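Local coordinates for translocator protein BipD (Burkholderia pseudomallei, PDB 3NFT) that is needed for invasion of epithelial cells and survival within host cells, and probably regulates secretion of the effectors BipB and BipC by a type III secretion system, at residues R34-D39 and L96-T101; V42-L47 and H274-F279; A84-A89 and I143-T148. All blocks are in the same frame, centred on the assembly; numbering follows the deposited sequence.

Three contacts tie the N-terminal part of BipD to its long helices. Contact 1 (34-39 with 96-101) lies at the surface, its centre about 15 Å from that of contact 2 and about 18 Å from that of contact 3; contacts 2 and 3 have centres about 10 Å apart, in the middle of the bundle. Contacts 1 and 3 share helix 76-103. First segments come along the chain as contacts 1, 2, 3 and second segments as 1, 3, 2; contact 1 interleaves with both others, while contact 3 falls wholly between the segments of contact 2. The N-terminal helices thus cover the predicted coiled-coil helices, consistent with the N-terminal domain's role as intramolecular chaperone.

Contact 1: residues R34-D39 and L96-T101; sequences RAAGVD and LERLET
The guanidinium of Arg98 meets Ala36 with its edge: Ala36 CB and a bridging water lie in its plane, while the carbonyl oxygen of Ala36 sits at the same edge but 17° out of that plane. Within this pair of segments nothing is laid over either face. The hydrogen bond runs from Arg98 NH2 to Ala36 O over 3.0 Å and is noticeably bent, with an angle of 138° at the hydrogen. NH2 lies in the carbonyl plane and uses a lone pair of the oxygen. The methyl group stays close by, Ala36 CB being 3.7 Å from Arg98 NH2, and a side chain this small lets the guanidinium come up to the backbone. Water 1 gives a proton to Ala36 O at 2.8 Å and accepts a weak bond from Arg98 NH1, so the carbonyl is held by two donors.

Arginine suits the place because it spans a wide gap: the nearest CA atoms, those of Ala36 and Arg98, are 10.0 Å apart. A turn about CG-CD (chi3 -64°) brings the edge of the group, with NH2, to the carbonyl of Ala36. On the other side, Gly37 has a positive phi, at which a beta carbon would collide with the carbonyl oxygen of Ala36; glycine has none. Gly37 N returns to Arg34 O at 3.0 Å.

Beneath this polar surface link, Val38 packs on His88, Ala91 and Leu95 of helix 76-103 and on Phe279 of helix 244-295, and Leu96 also rests on Phe279. The arrangement is that of a Schellman motif ending helix 30-35, with the carbonyl just before its glycine taken up by an arginine from the side of a long neighbouring helix.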
loop_
_atom_site.group_PDB
_atom_site.type_symbol
_atom_site.label_atom_id
_atom_site.label_comp_id
_atom_site.label_asym_id
_atom_site.label_seq_id
_atom_site.Cartn_x
_atom_site.Cartn_y
_atom_site.Cartn_z
ATOM N N ARG A 34 -19.648 -12.320 8.405
ATOM C CA ARG A 34 -20.525 -12.373 9.567
ATOM C C ARG A 34 -19.975 -13.358 10.597
ATOM O O ARG A 34 -20.035 -13.099 11.799
ATOM C CB ARG A 34 -21.965 -12.708 9.166
ATOM C CG ARG A 34 -22.614 -11.668 8.246
ATOM C CD ARG A 34 -24.115 -11.911 8.106
ATOM N NE ARG A 34 -24.405 -13.010 7.185
ATOM C CZ ARG A 34 -24.570 -12.894 5.864
ATOM N NH1 ARG A 34 -24.481 -11.716 5.249
ATOM N NH2 ARG A 34 -24.833 -13.982 5.143
ATOM N N ALA A 35 -19.394 -14.464 10.134
ATOM C CA ALA A 35 -18.762 -15.435 11.040
ATOM C C ALA A 35 -17.490 -14.918 11.705
ATOM O O ALA A 35 -17.059 -15.449 12.736
ATOM C CB ALA A 35 -18.474 -16.743 10.300
ATOM N N ALA A 36 -16.880 -13.890 11.108
ATOM C CA ALA A 36 -15.752 -13.187 11.705
ATOM C C ALA A 36 -16.210 -12.015 12.580
ATOM O O ALA A 36 -15.374 -11.261 13.114
ATOM C CB ALA A 36 -14.806 -12.699 10.624
ATOM N N GLY A 37 -17.516 -11.848 12.738
ATOM C CA GLY A 37 -18.080 -10.876 13.660
ATOM C C GLY A 37 -18.465 -9.547 13.051
ATOM O O GLY A 37 -18.862 -8.626 13.766
ATOM N N VAL A 38 -18.422 -9.455 11.724
ATOM C CA VAL A 38 -18.702 -8.198 11.015
ATOM C C VAL A 38 -19.970 -8.330 10.147
ATOM O O VAL A 38 -20.028 -9.161 9.256
ATOM C CB VAL A 38 -17.484 -7.801 10.144
ATOM C CG1 VAL A 38 -17.750 -6.502 9.360
ATOM C CG2 VAL A 38 -16.234 -7.631 11.025
ATOM N N ASP A 39 -20.980 -7.508 10.430
ATOM C CA ASP A 39 -22.222 -7.489 9.674
ATOM C C ASP A 39 -22.697 -6.061 9.533
ATOM O O ASP A 39 -23.301 -5.510 10.447
ATOM C CB ASP A 39 -23.291 -8.340 10.362
ATOM C CG ASP A 39 -24.560 -8.482 9.528
ATOM O OD1 ASP A 39 -25.437 -9.271 9.936
ATOM O OD2 ASP A 39 -24.720 -7.802 8.491
ATOM N N LEU A 96 -9.358 -6.528 10.874
ATOM C CA LEU A 96 -8.122 -6.040 10.241
ATOM C C LEU A 96 -6.877 -6.412 11.046
ATOM O O LEU A 96 -5.864 -6.806 10.482
ATOM C CB LEU A 96 -8.189 -4.522 10.005
ATOM C CG LEU A 96 -9.163 -4.046 8.928
ATOM C CD1 LEU A 96 -9.093 -2.524 8.738
ATOM C CD2 LEU A 96 -8.945 -4.716 7.599
ATOM N N GLU A 97 -6.961 -6.293 12.358
ATOM C CA GLU A 97 -5.830 -6.652 13.228
ATOM C C GLU A 97 -5.462 -8.131 13.067
ATOM O O GLU A 97 -4.276 -8.483 13.027
ATOM C CB GLU A 97 -6.145 -6.300 14.686
ATOM C CG GLU A 97 -6.100 -4.796 14.934
ATOM C CD GLU A 97 -6.545 -4.378 16.334
ATOM O OE1 GLU A 97 -6.962 -5.245 17.136
ATOM O OE2 GLU A 97 -6.467 -3.167 16.637
ATOM N N ARG A 98 -6.473 -8.998 12.952
ATOM C CA ARG A 98 -6.217 -10.432 12.738
ATOM C C ARG A 98 -5.572 -10.695 11.392
ATOM O O ARG A 98 -4.661 -11.510 11.295
ATOM C CB ARG A 98 -7.504 -11.254 12.877
ATOM C CG ARG A 98 -8.092 -11.151 14.264
ATOM C CD ARG A 98 -9.069 -12.267 14.601
ATOM N NE ARG A 98 -10.274 -12.285 13.779
ATOM C CZ ARG A 98 -11.351 -11.508 13.962
ATOM N NH1 ARG A 98 -11.404 -10.590 14.928
ATOM N NH2 ARG A 98 -12.388 -11.638 13.156
ATOM N N LEU A 99 -6.044 -10.002 10.358
ATOM C CA LEU A 99 -5.462 -10.124 9.014
ATOM C C LEU A 99 -4.017 -9.641 8.985
ATOM O O LEU A 99 -3.152 -10.269 8.363
ATOM C CB LEU A 99 -6.321 -9.378 7.988
ATOM C CG LEU A 99 -7.705 -9.995 7.738
ATOM C CD1 LEU A 99 -8.649 -9.011 7.038
ATOM C CD2 LEU A 99 -7.581 -11.285 6.900
ATOM N N GLU A 100 -3.748 -8.543 9.684
ATOM C CA GLU A 100 -2.405 -7.987 9.770
ATOM C C GLU A 100 -1.468 -8.991 10.444
ATOM O O GLU A 100 -0.331 -9.211 10.002
ATOM C CB GLU A 100 -2.439 -6.670 10.535
ATOM C CG GLU A 100 -1.072 -6.040 10.734
ATOM C CD GLU A 100 -1.146 -4.666 11.375
ATOM O OE1 GLU A 100 -2.264 -4.147 11.615
ATOM O OE2 GLU A 100 -0.062 -4.120 11.665
ATOM N N THR A 101 -1.950 -9.607 11.512
ATOM C CA THR A 101 -1.175 -10.635 12.206
ATOM C C THR A 101 -0.873 -11.822 11.285
ATOM O O THR A 101 0.253 -12.330 11.284
ATOM C CB THR A 101 -1.888 -11.085 13.489
ATOM O OG1 THR A 101 -2.044 -9.950 14.349
ATOM C CG2 THR A 101 -1.086 -12.161 14.216
HETATM O O HOH W 1 -14.268 -8.962 14.151
#

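Contact 2: residues V42-L47 and H274-F279; sequences VPEQKL and HQNSNF
Glu44 and Asn276 reach for each other from opposite directions, and their flat ends meet almost in one plane: carboxylate and amide are only 8° apart. Asn276 ND2 gives a hydrogen to Glu44 OE2 over 2.9 Å, with a nearly straight angle of 163° at the hydrogen. The acceptor lies in the amide plane, and the oxygen offers its anti lone pair, the one turned away from its sister oxygen. Close behind the bond, Asn276 CB stands 3.3 Å from Glu44 OE2.

The two helices are well separated here, the CA atoms of Glu44 and Asn276 being 9.0 Å apart, and the side chains divide the distance between them. Glutamate supplies the longer arm, extended beyond CG (chi2 175°), whereas the short asparagine keeps its amide near its own helix. Pro43 borders the pair loosely, its CG 4.4 Å from Asn276 ND2, and its ring goes on to pack against Tyr272 and His88.

Both polar groups have further partners. The carboxylate forms a salt bridge through OE2 with Arg40, in the loop just ahead of helix 41-56, and Asn276 OD1 takes a weak hydrogen bond from Gln92 of helix 76-103. Chemically, then, Glu44 OE2 is gripped by a charged and a neutral donor together, which would probably favour the ionised carboxylate. The nearly coplanar bond limits rotation of the buried Asn276 amide and joins helix 41-56 to the predicted coiled-coil helix 244-295 by a directional polar link in a buried place.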
loop_
_atom_site.group_PDB
_atom_site.type_symbol
_atom_site.label_atom_id
_atom_site.label_comp_id
_atom_site.label_asym_id
_atom_site.label_seq_id
_atom_site.Cartn_x
_atom_site.Cartn_y
_atom_site.Cartn_z
ATOM N N VAL A 42 -26.333 -4.515 10.377
ATOM C CA VAL A 42 -26.760 -4.149 11.705
ATOM C C VAL A 42 -26.729 -2.625 11.947
ATOM O O VAL A 42 -27.782 -2.035 12.200
ATOM C CB VAL A 42 -25.960 -4.917 12.772
ATOM C CG1 VAL A 42 -26.286 -4.455 14.161
ATOM C CG2 VAL A 42 -26.240 -6.435 12.673
ATOM N N PRO A 43 -25.536 -1.984 11.873
ATOM C CA PRO A 43 -25.592 -0.528 12.031
ATOM C C PRO A 43 -26.367 0.193 10.962
ATOM O O PRO A 43 -27.052 1.170 11.264
ATOM C CB PRO A 43 -24.123 -0.131 11.981
ATOM C CG PRO A 43 -23.469 -1.189 11.187
ATOM C CD PRO A 43 -24.166 -2.445 11.636
ATOM N N GLU A 44 -26.357 -0.323 9.728
ATOM C CA GLU A 44 -27.072 0.339 8.665
ATOM C C GLU A 44 -28.603 0.291 8.892
ATOM O O GLU A 44 -29.292 1.280 8.697
ATOM C CB GLU A 44 -26.667 -0.216 7.299
ATOM C CG GLU A 44 -25.261 0.206 6.951
ATOM C CD GLU A 44 -24.716 -0.390 5.679
ATOM O OE1 GLU A 44 -25.515 -0.682 4.740
ATOM O OE2 GLU A 44 -23.492 -0.596 5.614
ATOM N N GLN A 45 -29.118 -0.832 9.382
ATOM C CA GLN A 45 -30.538 -0.909 9.706
ATOM C C GLN A 45 -30.914 -0.070 10.928
ATOM O O GLN A 45 -31.961 0.551 10.955
ATOM C CB GLN A 45 -31.054 -2.340 9.866
ATOM C CG GLN A 45 -32.327 -2.536 10.712
ATOM C CD GLN A 45 -32.575 -3.889 11.240
ATOM O OE1 GLN A 45 -31.932 -4.321 12.202
ATOM N NE2 GLN A 45 -33.581 -4.553 10.676
ATOM N N LYS A 46 -30.029 -0.006 11.929
ATOM C CA LYS A 46 -30.337 0.807 13.096
ATOM C C LYS A 46 -30.354 2.309 12.697
ATOM O O LYS A 46 -31.210 3.069 13.163
ATOM C CB LYS A 46 -29.333 0.565 14.211
ATOM C CG LYS A 46 -29.320 -0.862 14.756
ATOM C CD LYS A 46 -30.542 -1.257 15.457
ATOM C CE LYS A 46 -30.366 -2.665 16.070
ATOM N NZ LYS A 46 -31.638 -3.033 16.700
ATOM N N LEU A 47 -29.450 2.698 11.814
ATOM C CA LEU A 47 -29.493 4.064 11.267
ATOM C C LEU A 47 -30.766 4.334 10.475
ATOM O O LEU A 47 -31.406 5.370 10.626
ATOM C CB LEU A 47 -28.262 4.361 10.427
ATOM C CG LEU A 47 -26.969 4.506 11.225
ATOM C CD1 LEU A 47 -25.738 4.313 10.332
ATOM C CD2 LEU A 47 -26.970 5.884 11.904
ATOM N N HIS A 274 -21.541 2.945 1.819
ATOM C CA HIS A 274 -20.483 2.774 0.825
ATOM C C HIS A 274 -19.131 2.461 1.481
ATOM O O HIS A 274 -18.398 1.575 1.022
ATOM C CB HIS A 274 -20.376 3.984 -0.113
ATOM C CG HIS A 274 -19.278 3.860 -1.115
ATOM N ND1 HIS A 274 -18.085 4.546 -0.999
ATOM C CD2 HIS A 274 -19.173 3.104 -2.233
ATOM C CE1 HIS A 274 -17.307 4.239 -2.022
ATOM N NE2 HIS A 274 -17.940 3.362 -2.779
ATOM N N GLN A 275 -18.807 3.142 2.576
ATOM C CA GLN A 275 -17.615 2.829 3.335
ATOM C C GLN A 275 -17.642 1.394 3.857
ATOM O O GLN A 275 -16.638 0.710 3.790
ATOM C CB GLN A 275 -17.400 3.837 4.497
ATOM C CG GLN A 275 -16.698 3.336 5.774
ATOM C CD GLN A 275 -15.267 2.919 5.567
ATOM O OE1 GLN A 275 -14.599 3.352 4.601
ATOM N NE2 GLN A 275 -14.762 2.077 6.481
ATOM N N ASN A 276 -18.785 0.952 4.369
ATOM C CA ASN A 276 -18.900 -0.412 4.860
ATOM C C ASN A 276 -18.733 -1.432 3.738
ATOM O O ASN A 276 -18.142 -2.468 3.943
ATOM C CB ASN A 276 -20.234 -0.616 5.556
ATOM C CG ASN A 276 -20.251 -0.042 6.968
ATOM O OD1 ASN A 276 -19.194 0.158 7.583
ATOM N ND2 ASN A 276 -21.458 0.119 7.532
ATOM N N SER A 277 -19.271 -1.132 2.555
ATOM C CA SER A 277 -19.044 -1.950 1.364
ATOM C C SER A 277 -17.559 -1.992 1.005
ATOM O O SER A 277 -17.003 -3.061 0.751
ATOM C CB SER A 277 -19.897 -1.439 0.199
ATOM O OG SER A 277 -19.631 -2.174 -0.982
ATOM N N ASN A 278 -16.902 -0.819 1.012
ATOM C CA ASN A 278 -15.453 -0.752 0.793
ATOM C C ASN A 278 -14.663 -1.594 1.808
ATOM O O ASN A 278 -13.673 -2.244 1.453
ATOM C CB ASN A 278 -14.955 0.697 0.819
ATOM C CG ASN A 278 -15.237 1.445 -0.481
ATOM O OD1 ASN A 278 -15.606 0.841 -1.498
ATOM N ND2 ASN A 278 -15.005 2.768 -0.476
ATOM N N PHE A 279 -15.099 -1.604 3.066
ATOM C CA PHE A 279 -14.432 -2.413 4.066
ATOM C C PHE A 279 -14.554 -3.905 3.727
ATOM O O PHE A 279 -13.573 -4.640 3.741
ATOM C CB PHE A 279 -14.977 -2.190 5.476
ATOM C CG PHE A 279 -14.378 -3.123 6.474
ATOM C CD1 PHE A 279 -13.194 -2.805 7.136
ATOM C CD2 PHE A 279 -14.974 -4.348 6.745
ATOM C CE1 PHE A 279 -12.622 -3.680 8.045
ATOM C CE2 PHE A 279 -14.385 -5.226 7.672
ATOM C CZ PHE A 279 -13.206 -4.894 8.290
#

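Contact 3: residues A84-A89 and I143-T148; sequences AVRGHA and IVEGLT
Apolar packing between Val85 and Val144 makes the buried half of this contact. The two side chains cross at about a right angle, and one methyl of Val144, CG1, is received by both branches of Val85: Val85 CG2 lies 3.8 Å from Val144 CG1, and Val85 CG1 is 4.1 Å from the same atom. In Val144 that methyl stands opposite the backbone nitrogen (chi1 172°). Valine suits the place because it is short and apolar, so the helices can come close: the CA atoms of Val85 and Glu145 are 7.1 Å apart. Tyr272 of helix 244-295 packs on both valines, and Leu47 of helix 41-56 on Val85.

The charged half lies toward the outside of the helix pair. Arg86 and Glu145 form a long salt bridge, Arg86 NE to Glu145 OE2 at 3.9 Å. Their planes are turned 51° apart, and the oxygen stands well off the guanidinium plane, where it meets the positive charge but not a donor hydrogen. In Glu145 the bend about CB-CG (chi2 71°) swings the carboxylate out from its own helix and across toward helix 76-103. Its stronger partner is Arg82, which forms a salt bridge to OE1; the acid thus faces two arginines, and its negative charge is probably stabilised by them.

No hydrogen bond crosses between the two segments; within helix 121-160, Thr148 OG1 donates to Val144 O over 2.7 Å, joining the backbone N of Thr148 on that carbonyl from the opposite face, a common way for a buried threonine to satisfy its hydroxyl in a helix. Apolar residues inside and an ion pair along the border are characteristic of helix pairs in bundles, and here they join helix 76-103 to the predicted coiled-coil helix 121-160 in BipD's elongated helical bundle.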
loop_
_atom_site.group_PDB
_atom_site.type_symbol
_atom_site.label_atom_id
_atom_site.label_comp_id
_atom_site.label_asym_id
_atom_site.label_seq_id
_atom_site.Cartn_x
_atom_site.Cartn_y
_atom_site.Cartn_z
ATOM N N ALA A 84 -24.560 0.689 17.681
ATOM C CA ALA A 84 -24.278 -0.256 16.617
ATOM C C ALA A 84 -23.128 0.234 15.733
ATOM O O ALA A 84 -22.308 -0.558 15.295
ATOM C CB ALA A 84 -25.521 -0.522 15.794
ATOM N N VAL A 85 -23.036 1.550 15.500
ATOM C CA VAL A 85 -21.987 2.087 14.669
ATOM C C VAL A 85 -20.644 1.891 15.383
ATOM O O VAL A 85 -19.654 1.477 14.770
ATOM C CB VAL A 85 -22.218 3.565 14.362
ATOM C CG1 VAL A 85 -20.987 4.179 13.775
ATOM C CG2 VAL A 85 -23.421 3.740 13.386
ATOM N N ARG A 86 -20.616 2.188 16.684
ATOM C CA ARG A 86 -19.425 1.955 17.509
ATOM C C ARG A 86 -19.010 0.488 17.500
ATOM O O ARG A 86 -17.846 0.164 17.284
ATOM C CB ARG A 86 -19.675 2.396 18.958
ATOM C CG ARG A 86 -19.687 3.885 19.157
ATOM C CD ARG A 86 -19.485 4.271 20.653
ATOM N NE ARG A 86 -20.558 5.147 21.149
ATOM C CZ ARG A 86 -21.677 4.732 21.750
ATOM N NH1 ARG A 86 -21.899 3.436 21.956
ATOM N NH2 ARG A 86 -22.579 5.622 22.170
ATOM N N GLY A 87 -19.975 -0.405 17.676
ATOM C CA GLY A 87 -19.682 -1.813 17.740
ATOM C C GLY A 87 -19.151 -2.346 16.434
ATOM O O GLY A 87 -18.251 -3.181 16.399
ATOM N N HIS A 88 -19.728 -1.863 15.334
ATOM C CA HIS A 88 -19.300 -2.288 14.006
ATOM C C HIS A 88 -17.852 -1.867 13.743
ATOM O O HIS A 88 -17.066 -2.625 13.197
ATOM C CB HIS A 88 -20.195 -1.691 12.934
ATOM C CG HIS A 88 -20.002 -2.316 11.594
ATOM N ND1 HIS A 88 -19.606 -1.617 10.472
ATOM C CD2 HIS A 88 -20.124 -3.607 11.214
ATOM C CE1 HIS A 88 -19.511 -2.462 9.453
ATOM N NE2 HIS A 88 -19.827 -3.671 9.881
ATOM N N ALA A 89 -17.499 -0.644 14.137
ATOM C CA ALA A 89 -16.143 -0.158 13.932
ATOM C C ALA A 89 -15.140 -1.014 14.729
ATOM O O ALA A 89 -14.032 -1.332 14.244
ATOM C CB ALA A 89 -16.073 1.315 14.354
ATOM N N ILE A 143 -17.474 10.396 12.678
ATOM C CA ILE A 143 -18.370 11.293 11.956
ATOM C C ILE A 143 -19.820 10.842 12.091
ATOM O O ILE A 143 -20.711 11.637 12.376
ATOM C CB ILE A 143 -18.012 11.348 10.470
ATOM C CG1 ILE A 143 -16.612 11.924 10.284
ATOM C CG2 ILE A 143 -19.047 12.150 9.665
ATOM C CD1 ILE A 143 -16.042 11.661 8.928
ATOM N N VAL A 144 -20.065 9.549 11.868
ATOM C CA VAL A 144 -21.440 9.064 11.994
ATOM C C VAL A 144 -21.987 9.157 13.417
ATOM O O VAL A 144 -23.144 9.520 13.582
ATOM C CB VAL A 144 -21.588 7.666 11.387
ATOM C CG1 VAL A 144 -22.975 7.098 11.690
ATOM C CG2 VAL A 144 -21.339 7.769 9.888
ATOM N N GLU A 145 -21.163 8.871 14.433
ATOM C CA GLU A 145 -21.556 9.067 15.849
ATOM C C GLU A 145 -21.982 10.501 16.097
ATOM O O GLU A 145 -23.032 10.754 16.660
ATOM C CB GLU A 145 -20.392 8.760 16.807
ATOM C CG GLU A 145 -20.478 9.396 18.257
ATOM C CD GLU A 145 -21.526 8.768 19.128
ATOM O OE1 GLU A 145 -21.736 9.242 20.272
ATOM O OE2 GLU A 145 -22.134 7.781 18.677
ATOM N N GLY A 146 -21.159 11.436 15.659
ATOM C CA GLY A 146 -21.445 12.850 15.908
ATOM C C GLY A 146 -22.670 13.336 15.167
ATOM O O GLY A 146 -23.525 14.048 15.708
ATOM N N LEU A 147 -22.770 12.971 13.902
ATOM C CA LEU A 147 -23.924 13.387 13.128
ATOM C C LEU A 147 -25.206 12.746 13.670
ATOM O O LEU A 147 -26.261 13.360 13.637
ATOM C CB LEU A 147 -23.721 13.125 11.644
ATOM C CG LEU A 147 -23.046 14.270 10.855
ATOM C CD1 LEU A 147 -23.956 15.470 10.667
ATOM C CD2 LEU A 147 -21.732 14.743 11.499
ATOM N N THR A 148 -25.110 11.517 14.163
ATOM C CA THR A 148 -26.295 10.880 14.712
ATOM C C THR A 148 -26.683 11.522 16.045
ATOM O O THR A 148 -27.858 11.663 16.358
ATOM C CB THR A 148 -26.119 9.352 14.842
ATOM O OG1 THR A 148 -25.794 8.813 13.543
ATOM C CG2 THR A 148 -27.393 8.692 15.379
#